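Local coordinates for protein enoyl-CoA hydratase/carnithine racemase (Magnetospirillum magneticum, PDB 4NEK) that belongs to the enoyl-CoA hydratase/isomerase family and probably isomerises the double bond of enoyl-CoA substrates, as a delta(3)-delta(2)-enoyl-CoA isomerase, at residues I105-L110 with T122-P127; K24-G29 with F60-D65; V94-R99 with P111-V116. All blocks are in the same frame, centred on the assembly; numbering follows the deposited sequence.

Contact 1. Residues I105-L110 with T122-P127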
ATOM      1  N   ILE C 105     -11.231   1.771 -25.276  1.00 32.03           N
ATOM      2  CA  ILE C 105      -9.935   2.082 -25.864  1.00 34.53           C
ATOM      3  C   ILE C 105      -9.200   3.173 -25.062  1.00 32.22           C
ATOM      4  O   ILE C 105      -7.991   3.208 -25.007  1.00 32.02           O
ATOM      5  CB  ILE C 105     -10.107   2.447 -27.363  1.00 38.49           C
ATOM      6  CG1 ILE C 105      -8.761   2.667 -28.036  1.00 43.94           C
ATOM      7  CG2 ILE C 105     -10.955   3.699 -27.541  1.00 40.70           C
ATOM      8  CD1 ILE C 105      -7.839   1.461 -27.977  1.00 45.87           C
ATOM      9  N   GLY C 106      -9.939   4.048 -24.414  1.00 34.83           N
ATOM     10  CA  GLY C 106      -9.340   5.010 -23.524  1.00 35.66           C
ATOM     11  C   GLY C 106      -8.527   4.356 -22.415  1.00 33.70           C
ATOM     12  O   GLY C 106      -7.544   4.930 -21.974  1.00 34.63           O
ATOM     13  N   SER C 107      -8.913   3.171 -21.975  1.00 27.97           N
ATOM     14  CA  SER C 107      -8.103   2.410 -21.043  1.00 26.29           C
ATOM     15  C   SER C 107      -7.143   1.436 -21.720  1.00 27.43           C
ATOM     16  O   SER C 107      -6.003   1.297 -21.270  1.00 26.15           O
ATOM     17  CB  SER C 107      -8.982   1.611 -20.066  1.00 27.66           C
ATOM     18  OG  SER C 107      -9.382   2.437 -18.986  1.00 28.63           O
ATOM     19  N   THR C 108      -7.591   0.729 -22.759  1.00 26.03           N
ATOM     20  CA  THR C 108      -6.845  -0.443 -23.258  1.00 27.39           C
ATOM     21  C   THR C 108      -5.676  -0.032 -24.111  1.00 27.18           C
ATOM     22  O   THR C 108      -4.798  -0.832 -24.411  1.00 26.06           O
ATOM     23  CB  THR C 108      -7.716  -1.377 -24.097  1.00 27.02           C
ATOM     24  OG1 THR C 108      -8.269  -0.640 -25.188  1.00 26.85           O
ATOM     25  CG2 THR C 108      -8.845  -1.958 -23.259  1.00 27.36           C
ATOM     26  N   LEU C 109      -5.657   1.232 -24.457  1.00 27.13           N
ATOM     27  CA  LEU C 109      -4.500   1.838 -25.071  1.00 29.14           C
ATOM     28  C   LEU C 109      -3.307   2.063 -24.130  1.00 26.88           C
ATOM     29  O   LEU C 109      -2.140   2.083 -24.542  1.00 27.16           O
ATOM     30  CB  LEU C 109      -4.943   3.187 -25.564  1.00 31.98           C
ATOM     31  CG  LEU C 109      -3.910   3.929 -26.369  1.00 39.59           C
ATOM     32  CD1 LEU C 109      -3.752   3.227 -27.703  1.00 41.31           C
ATOM     33  CD2 LEU C 109      -4.312   5.395 -26.526  1.00 41.46           C
ATOM     34  N   LEU C 110      -3.584   2.257 -22.862  1.00 25.46           N
ATOM     35  CA  LEU C 110      -2.556   2.736 -21.961  1.00 22.80           C
ATOM     36  C   LEU C 110      -1.419   1.763 -21.772  1.00 20.97           C
ATOM     37  O   LEU C 110      -0.272   2.185 -21.499  1.00 24.23           O
ATOM     38  CB  LEU C 110      -3.182   3.085 -20.631  1.00 24.85           C
ATOM     39  CG  LEU C 110      -4.249   4.170 -20.752  1.00 26.19           C
ATOM     40  CD1 LEU C 110      -4.868   4.452 -19.387  1.00 27.77           C
ATOM     41  CD2 LEU C 110      -3.719   5.445 -21.345  1.00 24.36           C
ATOM     42  N   THR C 122      -9.935  10.376 -12.455  1.00 23.01           N
ATOM     43  CA  THR C 122     -10.016   9.501 -13.622  1.00 21.79           C
ATOM     44  C   THR C 122     -10.766   8.201 -13.341  1.00 22.16           C
ATOM     45  O   THR C 122     -10.582   7.558 -12.298  1.00 22.85           O
ATOM     46  CB  THR C 122      -8.635   9.146 -14.134  1.00 20.92           C
ATOM     47  OG1 THR C 122      -7.871  10.347 -14.294  1.00 20.98           O
ATOM     48  CG2 THR C 122      -8.701   8.439 -15.434  1.00 21.68           C
ATOM     49  N   ARG C 123     -11.624   7.836 -14.272  1.00 22.79           N
ATOM     50  CA  ARG C 123     -12.445   6.632 -14.163  1.00 27.11           C
ATOM     51  C   ARG C 123     -12.098   5.682 -15.325  1.00 25.75           C
ATOM     52  O   ARG C 123     -12.256   6.040 -16.483  1.00 25.01           O
ATOM     53  CB  ARG C 123     -13.875   7.038 -14.208  1.00 27.21           C
ATOM     54  CG  ARG C 123     -14.868   5.974 -13.862  1.00 33.35           C
ATOM     55  CD  ARG C 123     -16.285   6.549 -13.944  1.00 33.44           C
ATOM     56  NE  ARG C 123     -17.229   5.452 -13.971  1.00 38.24           N
ATOM     57  CZ  ARG C 123     -17.704   4.852 -15.065  1.00 44.20           C
ATOM     58  NH1 ARG C 123     -17.347   5.254 -16.267  1.00 47.02           N
ATOM     59  NH2 ARG C 123     -18.546   3.821 -14.945  1.00 47.84           N
ATOM     60  N   PHE C 124     -11.549   4.523 -14.997  1.00 23.25           N
ATOM     61  CA  PHE C 124     -11.111   3.571 -16.006  1.00 24.19           C
ATOM     62  C   PHE C 124     -12.182   2.514 -16.153  1.00 26.47           C
ATOM     63  O   PHE C 124     -12.801   2.117 -15.163  1.00 26.37           O
ATOM     64  CB  PHE C 124      -9.826   2.892 -15.577  1.00 24.11           C
ATOM     65  CG  PHE C 124      -8.693   3.839 -15.340  1.00 23.22           C
ATOM     66  CD1 PHE C 124      -8.531   4.425 -14.102  1.00 24.72           C
ATOM     67  CD2 PHE C 124      -7.810   4.162 -16.366  1.00 21.49           C
ATOM     68  CE1 PHE C 124      -7.500   5.328 -13.886  1.00 25.40           C
ATOM     69  CE2 PHE C 124      -6.787   5.044 -16.164  1.00 22.79           C
ATOM     70  CZ  PHE C 124      -6.620   5.627 -14.919  1.00 24.36           C
ATOM     71  N   HIS C 125     -12.435   2.048 -17.375  1.00 27.10           N
ATOM     72  CA  HIS C 125     -13.512   1.066 -17.564  1.00 26.06           C
ATOM     73  C   HIS C 125     -13.332   0.306 -18.841  1.00 25.60           C
ATOM     74  O   HIS C 125     -13.072   0.899 -19.858  1.00 21.67           O
ATOM     75  CB  HIS C 125     -14.850   1.797 -17.580  1.00 27.14           C
ATOM     76  CG  HIS C 125     -16.022   0.923 -17.319  1.00 28.74           C
ATOM     77  ND1 HIS C 125     -17.318   1.381 -17.417  1.00 29.93           N
ATOM     78  CD2 HIS C 125     -16.108  -0.387 -16.985  1.00 30.36           C
ATOM     79  CE1 HIS C 125     -18.153   0.392 -17.162  1.00 30.52           C
ATOM     80  NE2 HIS C 125     -17.444  -0.688 -16.878  1.00 29.92           N
HETATM   81  N   MSE C 126     -13.459  -1.013 -18.752  1.00 28.85           N
HETATM   82  CA  MSE C 126     -13.447  -1.893 -19.909  1.00 31.12           C
HETATM   83  C   MSE C 126     -14.722  -2.715 -19.956  1.00 28.58           C
HETATM   84  O   MSE C 126     -14.697  -3.901 -19.669  1.00 28.77           O
HETATM   85  CB  MSE C 126     -12.242  -2.794 -19.783  1.00 32.75           C
HETATM   86  CG  MSE C 126     -11.010  -1.935 -20.029  1.00 38.21           C
HETATM   87 SE   MSE C 126      -9.375  -2.900 -19.451  1.00 45.57          SE
HETATM   88  CE  MSE C 126      -8.248  -1.435 -18.761  1.00 49.98           C
ATOM     89  N   PRO C 127     -15.837  -2.118 -20.391  1.00 28.59           N
ATOM     90  CA  PRO C 127     -17.150  -2.744 -20.309  1.00 29.86           C
ATOM     91  C   PRO C 127     -17.563  -3.679 -21.482  1.00 29.42           C
ATOM     92  O   PRO C 127     -18.748  -3.916 -21.660  1.00 36.21           O
ATOM     93  CB  PRO C 127     -18.065  -1.526 -20.302  1.00 31.72           C
ATOM     94  CG  PRO C 127     -17.422  -0.613 -21.305  1.00 29.62           C
ATOM     95  CD  PRO C 127     -15.923  -0.845 -21.134  1.00 30.88           C
TER
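Ser107 on the short helix 105-108 comes closest to Phe124 on strand 123-125, their CA atoms 6.0 Å apart, where this crotonase-fold chain packs a helix against a small two-stranded parallel sheet. Strand 123-125 pairs with strand 101-103, and the helix follows that partner strand almost at once. Backbone bonds inside the helical segment, Leu109 N to Ile105 O and Leu110 N to Ser107 O, hold the helical turn, and no clear backbone bond joins it to 122-127.

Side chains make the join. The Phe124 ring presents its edge to the helix: Ser107 OG lies near the ring plane, 3.5 Å from CD2, and Leu110 CD1 meets CE2 at 3.8 Å, the two side chains crossing at about a right angle. Thr122 CG2 lies over one face, displaced toward the rim, and the ring of Phe162 packs nearly parallel to it. The Ser107 hydroxyl is hydrogen-bonded to Ala102 O of strand 101-103, which ties the helix to the sheet. Selenomethionine Met126 runs past Thr108 in the opposite direction, CG 3.9 Å from Thr108 CG2; a bend at chi3 (-145°) brings its CE to 3.4 Å from Ser107 CB, a tight carbon contact.

Contact 2. Residues K24-G29 with F60-D65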
ATOM      1  N   LYS C  24     -17.152  13.901 -24.786  1.00 30.24           N
ATOM      2  CA  LYS C  24     -16.096  13.316 -23.977  1.00 29.68           C
ATOM      3  C   LYS C  24     -15.132  12.515 -24.794  1.00 26.39           C
ATOM      4  O   LYS C  24     -14.658  11.485 -24.353  1.00 24.83           O
ATOM      5  CB  LYS C  24     -16.679  12.417 -22.908  1.00 31.28           C
ATOM      6  CG  LYS C  24     -17.712  13.065 -21.991  1.00 34.13           C
ATOM      7  CD  LYS C  24     -17.938  12.096 -20.845  1.00 39.41           C
ATOM      8  CE  LYS C  24     -19.390  11.983 -20.434  1.00 49.09           C
ATOM      9  NZ  LYS C  24     -19.611  12.880 -19.274  1.00 56.24           N
ATOM     10  N   ASN C  25     -14.818  13.011 -25.986  1.00 28.11           N
ATOM     11  CA  ASN C  25     -13.875  12.366 -26.862  1.00 27.83           C
ATOM     12  C   ASN C  25     -14.232  10.945 -27.221  1.00 26.87           C
ATOM     13  O   ASN C  25     -13.357  10.099 -27.448  1.00 28.59           O
ATOM     14  CB  ASN C  25     -12.453  12.446 -26.274  1.00 32.06           C
ATOM     15  CG  ASN C  25     -11.869  13.853 -26.367  1.00 33.40           C
ATOM     16  OD1 ASN C  25     -12.362  14.653 -27.132  1.00 34.12           O
ATOM     17  ND2 ASN C  25     -10.836  14.151 -25.587  1.00 31.14           N
ATOM     18  N   ALA C  26     -15.524  10.666 -27.295  1.00 26.00           N
ATOM     19  CA  ALA C  26     -15.970   9.386 -27.820  1.00 27.30           C
ATOM     20  C   ALA C  26     -15.512   9.282 -29.271  1.00 28.70           C
ATOM     21  O   ALA C  26     -15.750  10.184 -30.049  1.00 30.39           O
ATOM     22  CB  ALA C  26     -17.481   9.263 -27.727  1.00 27.70           C
ATOM     23  N   LEU C  27     -14.834   8.195 -29.619  1.00 29.14           N
ATOM     24  CA  LEU C  27     -14.165   8.095 -30.900  1.00 30.20           C
ATOM     25  C   LEU C  27     -15.059   7.618 -32.040  1.00 32.35           C
ATOM     26  O   LEU C  27     -15.948   6.779 -31.851  1.00 34.37           O
ATOM     27  CB  LEU C  27     -12.987   7.157 -30.808  1.00 30.98           C
ATOM     28  CG  LEU C  27     -11.939   7.587 -29.782  1.00 35.22           C
ATOM     29  CD1 LEU C  27     -10.884   6.501 -29.774  1.00 37.93           C
ATOM     30  CD2 LEU C  27     -11.278   8.923 -30.089  1.00 32.87           C
ATOM     31  N   ILE C  28     -14.783   8.176 -33.216  1.00 31.40           N
ATOM     32  CA  ILE C  28     -15.384   7.787 -34.476  1.00 30.52           C
ATOM     33  C   ILE C  28     -14.258   7.545 -35.489  1.00 31.15           C
ATOM     34  O   ILE C  28     -13.082   7.881 -35.267  1.00 35.10           O
ATOM     35  CB  ILE C  28     -16.366   8.878 -34.976  1.00 32.42           C
ATOM     36  CG1 ILE C  28     -15.667  10.234 -35.092  1.00 34.33           C
ATOM     37  CG2 ILE C  28     -17.548   9.037 -34.020  1.00 32.13           C
ATOM     38  CD1 ILE C  28     -16.539  11.340 -35.684  1.00 33.89           C
ATOM     39  N   GLY C  29     -14.613   6.995 -36.635  1.00 32.48           N
ATOM     40  CA  GLY C  29     -13.643   6.611 -37.663  1.00 30.61           C
ATOM     41  C   GLY C  29     -12.679   7.719 -38.055  1.00 33.11           C
ATOM     42  O   GLY C  29     -11.491   7.447 -38.287  1.00 30.12           O
ATOM     43  N   PHE C  60     -10.344  12.092 -21.191  1.00 24.12           N
ATOM     44  CA  PHE C  60      -9.382  11.521 -22.079  1.00 25.18           C
ATOM     45  C   PHE C  60     -10.145  10.931 -23.266  1.00 28.32           C
ATOM     46  O   PHE C  60     -10.006  11.398 -24.383  1.00 29.81           O
ATOM     47  CB  PHE C  60      -8.540  10.458 -21.348  1.00 23.36           C
ATOM     48  CG  PHE C  60      -7.419   9.883 -22.173  1.00 21.59           C
ATOM     49  CD1 PHE C  60      -6.395  10.664 -22.588  1.00 22.34           C
ATOM     50  CD2 PHE C  60      -7.408   8.531 -22.524  1.00 22.79           C
ATOM     51  CE1 PHE C  60      -5.366  10.137 -23.350  1.00 22.43           C
ATOM     52  CE2 PHE C  60      -6.383   7.991 -23.280  1.00 21.22           C
ATOM     53  CZ  PHE C  60      -5.365   8.804 -23.704  1.00 22.04           C
ATOM     54  N   SER C  61     -10.927   9.881 -23.018  1.00 29.65           N
ATOM     55  CA  SER C  61     -11.817   9.345 -24.023  1.00 28.94           C
ATOM     56  C   SER C  61     -12.812   8.455 -23.410  1.00 27.30           C
ATOM     57  O   SER C  61     -12.475   7.523 -22.678  1.00 31.02           O
ATOM     58  CB  SER C  61     -11.055   8.537 -25.064  1.00 30.01           C
ATOM     59  OG  SER C  61     -11.974   7.963 -25.950  1.00 29.67           O
ATOM     60  N   ALA C  62     -14.056   8.684 -23.779  1.00 26.93           N
ATOM     61  CA  ALA C  62     -15.129   7.816 -23.384  1.00 24.89           C
ATOM     62  C   ALA C  62     -15.240   6.558 -24.243  1.00 25.59           C
ATOM     63  O   ALA C  62     -16.222   5.878 -24.174  1.00 24.41           O
ATOM     64  CB  ALA C  62     -16.425   8.579 -23.436  1.00 26.33           C
ATOM     65  N   GLY C  63     -14.243   6.252 -25.067  1.00 30.80           N
ATOM     66  CA  GLY C  63     -14.229   5.045 -25.835  1.00 32.63           C
ATOM     67  C   GLY C  63     -14.968   5.273 -27.108  1.00 34.25           C
ATOM     68  O   GLY C  63     -15.159   6.397 -27.523  1.00 31.34           O
ATOM     69  N   ASN C  64     -15.349   4.191 -27.766  1.00 35.77           N
ATOM     70  CA  ASN C  64     -16.014   4.351 -29.028  1.00 38.33           C
ATOM     71  C   ASN C  64     -17.367   4.969 -28.887  1.00 35.61           C
ATOM     72  O   ASN C  64     -18.084   4.693 -27.938  1.00 31.83           O
ATOM     73  CB  ASN C  64     -16.159   3.034 -29.731  1.00 40.26           C
ATOM     74  CG  ASN C  64     -14.909   2.686 -30.470  1.00 47.13           C
ATOM     75  OD1 ASN C  64     -14.595   3.278 -31.509  1.00 53.53           O
ATOM     76  ND2 ASN C  64     -14.175   1.722 -29.948  1.00 49.92           N
ATOM     77  N   ASP C  65     -17.705   5.810 -29.853  1.00 34.34           N
ATOM     78  CA  ASP C  65     -19.050   6.318 -29.959  1.00 34.21           C
ATOM     79  C   ASP C  65     -19.936   5.103 -30.152  1.00 32.43           C
ATOM     80  O   ASP C  65     -19.702   4.296 -31.053  1.00 32.34           O
ATOM     81  CB  ASP C  65     -19.122   7.367 -31.105  1.00 40.94           C
ATOM     82  CG  ASP C  65     -20.585   7.928 -31.304  1.00 43.82           C
ATOM     83  OD1 ASP C  65     -21.591   7.234 -31.834  1.00 49.79           O
ATOM     84  OD2 ASP C  65     -20.697   9.105 -30.862  1.00 45.70           O
TER
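Lys24 O and Ala62 N open a set of backbone hydrogen bonds that joins two irregular loops of the crotonase fold. That first bond is 2.9 Å long, the donor N standing nearly in line with the Lys24 carbonyl, though the N-H...O angle is only 145°. Further on, Leu27 N donates to Gly63 O at 2.8 Å, and Leu27 O accepts from Asp65 N at 2.8 Å with an almost straight N-H...O angle of 171°. These two bonds flank Asn64 and make a single beta bridge with Leu27. Gly63 O also takes a CA-H...O contact from Ala26 CA at 3.1 Å.

Side-chain polar groups strengthen the end near Lys24 and Ala62. Ser61 OG, anti to its own N (chi1 176°), donates to Asn25 O at 3.0 Å from above the carbonyl plane. Ser61 OG in turn accepts from Gly63 N, an ST turn, so one hydroxyl shapes its own loop and holds the neighbouring one. Asn25 ND2 reaches Phe60 O at 3.1 Å; this acceptor lies close to the amide plane, whereas the donor stands above the plane of the carbonyl. Arg20 N fixes the amide through Asn25 OD1.

Carbon atoms also touch alongside: Ile28 CG2 lies 3.7 Å from Asp65 CB, the two side chains pointing the same way.

In crotonase-family enzymes the loop corresponding to 60-65 commonly supplies a backbone N-H to the oxyanion hole, and it probably does so here. The loops lead into helices: Ile28 is the N-cap residue of helix 29-44, and Asp65 is that of helix 66-69, its OD1 bonded to Asp68 N and its OD2 paired with Arg20. Leu27 and Phe60 pack on Met18 of strand 13-18, while Phe60 and Ser61 bond through their backbones to strand 101-103.

Contact 3. Residues V94-R99 with P111-V116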
ATOM      1  N   VAL C  94       6.013   7.111 -25.995  1.00 21.78           N
ATOM      2  CA  VAL C  94       4.663   7.643 -25.986  1.00 22.89           C
ATOM      3  C   VAL C  94       4.256   7.908 -24.537  1.00 23.03           C
ATOM      4  O   VAL C  94       4.317   7.037 -23.701  1.00 21.29           O
ATOM      5  CB  VAL C  94       3.701   6.621 -26.587  1.00 23.31           C
ATOM      6  CG1 VAL C  94       2.283   7.136 -26.567  1.00 23.29           C
ATOM      7  CG2 VAL C  94       4.115   6.244 -28.008  1.00 23.54           C
ATOM      8  N   VAL C  95       3.895   9.146 -24.259  1.00 23.78           N
ATOM      9  CA  VAL C  95       3.462   9.554 -22.937  1.00 22.65           C
ATOM     10  C   VAL C  95       2.013   9.959 -23.040  1.00 21.53           C
ATOM     11  O   VAL C  95       1.635  10.575 -24.023  1.00 22.86           O
ATOM     12  CB  VAL C  95       4.257  10.792 -22.495  1.00 23.15           C
ATOM     13  CG1 VAL C  95       3.772  11.298 -21.127  1.00 22.12           C
ATOM     14  CG2 VAL C  95       5.744  10.473 -22.456  1.00 21.95           C
ATOM     15  N   ALA C  96       1.204   9.587 -22.073  1.00 21.09           N
ATOM     16  CA  ALA C  96      -0.191   9.980 -22.085  1.00 22.17           C
ATOM     17  C   ALA C  96      -0.587  10.665 -20.802  1.00 21.68           C
ATOM     18  O   ALA C  96      -0.041  10.371 -19.766  1.00 20.02           O
ATOM     19  CB  ALA C  96      -1.049   8.769 -22.270  1.00 23.65           C
ATOM     20  N   ALA C  97      -1.531  11.591 -20.899  1.00 21.13           N
ATOM     21  CA  ALA C  97      -2.061  12.244 -19.738  1.00 21.83           C
ATOM     22  C   ALA C  97      -3.537  12.050 -19.792  1.00 22.96           C
ATOM     23  O   ALA C  97      -4.184  12.531 -20.714  1.00 25.11           O
ATOM     24  CB  ALA C  97      -1.727  13.726 -19.779  1.00 22.41           C
ATOM     25  N   VAL C  98      -4.092  11.349 -18.806  1.00 22.71           N
ATOM     26  CA  VAL C  98      -5.491  11.027 -18.798  1.00 21.47           C
ATOM     27  C   VAL C  98      -6.235  11.682 -17.673  1.00 20.94           C
ATOM     28  O   VAL C  98      -5.655  12.012 -16.662  1.00 22.43           O
ATOM     29  CB  VAL C  98      -5.694   9.515 -18.721  1.00 24.81           C
ATOM     30  CG1 VAL C  98      -4.882   8.826 -19.798  1.00 27.40           C
ATOM     31  CG2 VAL C  98      -5.222   8.940 -17.416  1.00 26.60           C
ATOM     32  N   ARG C  99      -7.537  11.821 -17.838  1.00 23.71           N
ATOM     33  CA  ARG C  99      -8.425  12.382 -16.820  1.00 26.31           C
ATOM     34  C   ARG C  99      -9.839  12.068 -17.161  1.00 26.87           C
ATOM     35  O   ARG C  99     -10.121  11.656 -18.270  1.00 28.96           O
ATOM     36  CB  ARG C  99      -8.275  13.903 -16.742  1.00 26.77           C
ATOM     37  CG  ARG C  99      -8.837  14.599 -17.966  1.00 26.99           C
ATOM     38  CD  ARG C  99      -8.125  15.898 -18.261  1.00 26.01           C
ATOM     39  NE  ARG C  99      -8.281  16.801 -17.148  1.00 27.07           N
ATOM     40  CZ  ARG C  99      -7.568  17.897 -16.967  1.00 29.34           C
ATOM     41  NH1 ARG C  99      -6.651  18.298 -17.844  1.00 31.43           N
ATOM     42  NH2 ARG C  99      -7.782  18.611 -15.884  1.00 32.12           N
ATOM     43  N   PRO C 111      -1.689   0.462 -21.868  1.00 20.24           N
ATOM     44  CA  PRO C 111      -0.547  -0.474 -21.705  1.00 21.72           C
ATOM     45  C   PRO C 111       0.496  -0.381 -22.821  1.00 23.38           C
ATOM     46  O   PRO C 111       1.605  -0.825 -22.639  1.00 20.82           O
ATOM     47  CB  PRO C 111      -1.195  -1.819 -21.732  1.00 22.04           C
ATOM     48  CG  PRO C 111      -2.579  -1.573 -21.202  1.00 20.80           C
ATOM     49  CD  PRO C 111      -2.963  -0.215 -21.704  1.00 20.02           C
ATOM     50  N   HIS C 112       0.149   0.254 -23.932  1.00 25.39           N
ATOM     51  CA  HIS C 112       1.112   0.510 -24.976  1.00 28.08           C
ATOM     52  C   HIS C 112       1.849   1.834 -24.796  1.00 28.72           C
ATOM     53  O   HIS C 112       2.748   2.117 -25.559  1.00 31.47           O
ATOM     54  CB  HIS C 112       0.403   0.495 -26.321  1.00 30.75           C
ATOM     55  CG  HIS C 112      -0.403  -0.731 -26.532  1.00 34.67           C
ATOM     56  ND1 HIS C 112       0.177  -1.965 -26.723  1.00 36.88           N
ATOM     57  CD2 HIS C 112      -1.740  -0.935 -26.499  1.00 38.26           C
ATOM     58  CE1 HIS C 112      -0.769  -2.881 -26.811  1.00 41.67           C
ATOM     59  NE2 HIS C 112      -1.942  -2.281 -26.687  1.00 41.33           N
ATOM     60  N   CYS C 113       1.486   2.632 -23.806  1.00 26.20           N
ATOM     61  CA  CYS C 113       2.233   3.817 -23.524  1.00 25.75           C
ATOM     62  C   CYS C 113       3.442   3.517 -22.643  1.00 25.95           C
ATOM     63  O   CYS C 113       3.467   2.514 -21.939  1.00 27.36           O
ATOM     64  CB  CYS C 113       1.327   4.854 -22.905  1.00 27.24           C
ATOM     65  SG  CYS C 113       0.000   5.311 -24.059  1.00 31.34           S
ATOM     66  N   ASP C 114       4.456   4.385 -22.712  1.00 26.31           N
ATOM     67  CA  ASP C 114       5.661   4.215 -21.959  1.00 25.36           C
ATOM     68  C   ASP C 114       5.523   4.893 -20.630  1.00 25.01           C
ATOM     69  O   ASP C 114       6.005   4.364 -19.622  1.00 23.93           O
ATOM     70  CB  ASP C 114       6.803   4.748 -22.735  1.00 27.10           C
ATOM     71  CG  ASP C 114       6.977   3.998 -24.057  1.00 30.85           C
ATOM     72  OD1 ASP C 114       7.381   2.810 -24.028  1.00 30.39           O
ATOM     73  OD2 ASP C 114       6.678   4.584 -25.130  1.00 31.40           O
ATOM     74  N   LEU C 115       4.838   6.028 -20.602  1.00 21.50           N
ATOM     75  CA  LEU C 115       4.488   6.683 -19.350  1.00 20.91           C
ATOM     76  C   LEU C 115       3.104   7.230 -19.417  1.00 21.02           C
ATOM     77  O   LEU C 115       2.704   7.765 -20.430  1.00 21.31           O
ATOM     78  CB  LEU C 115       5.408   7.883 -19.096  1.00 21.71           C
ATOM     79  CG  LEU C 115       6.897   7.628 -18.972  1.00 22.35           C
ATOM     80  CD1 LEU C 115       7.659   8.946 -18.944  1.00 23.09           C
ATOM     81  CD2 LEU C 115       7.238   6.830 -17.737  1.00 21.18           C
ATOM     82  N   VAL C 116       2.405   7.197 -18.305  1.00 21.04           N
ATOM     83  CA  VAL C 116       1.041   7.661 -18.209  1.00 20.68           C
ATOM     84  C   VAL C 116       0.775   8.322 -16.871  1.00 19.91           C
ATOM     85  O   VAL C 116       1.123   7.792 -15.829  1.00 20.23           O
ATOM     86  CB  VAL C 116       0.107   6.469 -18.276  1.00 22.01           C
ATOM     87  CG1 VAL C 116      -1.330   6.947 -18.216  1.00 24.04           C
ATOM     88  CG2 VAL C 116       0.326   5.665 -19.529  1.00 20.65           C
TER
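Val95 pairs with Leu115 and Ala96 with Val116 in parallel register, CA atoms 4.7 Å apart in both pairs, where strands 94-98 and 115-118 lie side by side in the main sheet of the crotonase fold. Ala96 N donates to Leu115 O at 2.9 Å, and Val95 CA makes a CA-H...O contact with that oxygen. At the start of the pairing Val94 O takes two donors, Asp114 N at 2.8 Å and, weakly, Leu115 N.

Asp114 carries the polar part of the side-chain contact. With its CG beside the backbone N (chi1 -61°), the carboxylate swings back to the start of the other strand, where OD2 accepts from Val94 N at 2.8 Å through its anti lone pair. Val94 thus has its N and O both engaged by one residue, its side chain crossing that of Asp114 at about a right angle. On the face carrying Ala96 and Val116 the packing is apolar: Cys113 SG touches both Val94 CG1 (3.9 Å) and Ala96 CB (4.0 Å), and Val116 extends the same surface toward Ala96 and Val98. On the face carrying Val95 and Leu115, both side chains rest on Leu193 of helix 179-194.

Two other groups share the carboxylate: Lys205 NZ forms a salt bridge with OD2, and His149 of a second subunit hydrogen-bonds to OD1. Arg150 of that subunit also bonds to Cys113 O, so the subunit interface reaches the beginning of strand 115-118. A buried carboxylate held by a backbone N-H, a lysine and a histidine would probably be stabilised as the anion; its two oxygens divide the work, OD2 serving the strand start and Lys205, OD1 the second subunit.

Along the chain contact 2 closes first; contacts 3 and 1 then cross, their segments alternating in the order 94-99, 105-110, 111-116, 122-127. Contact 3 lies in the main six-stranded sheet, its centre about 4 Å from that of the chain, whereas contact 1 belongs to the small sheet of strands 101-103 and 123-125 and contact 2 to two loops that follow main-sheet strands 13-18 and 50-54. Contact 1 has its centre about 11 Å from each of the others; contacts 2 and 3 are about 17 Å apart. Phe60 joins all three, packing on Gly106, Leu110 and Val98, while Ile105 meets Leu27 and Gly63. One continuous interior therefore links the loops, the small sheet and the central strands.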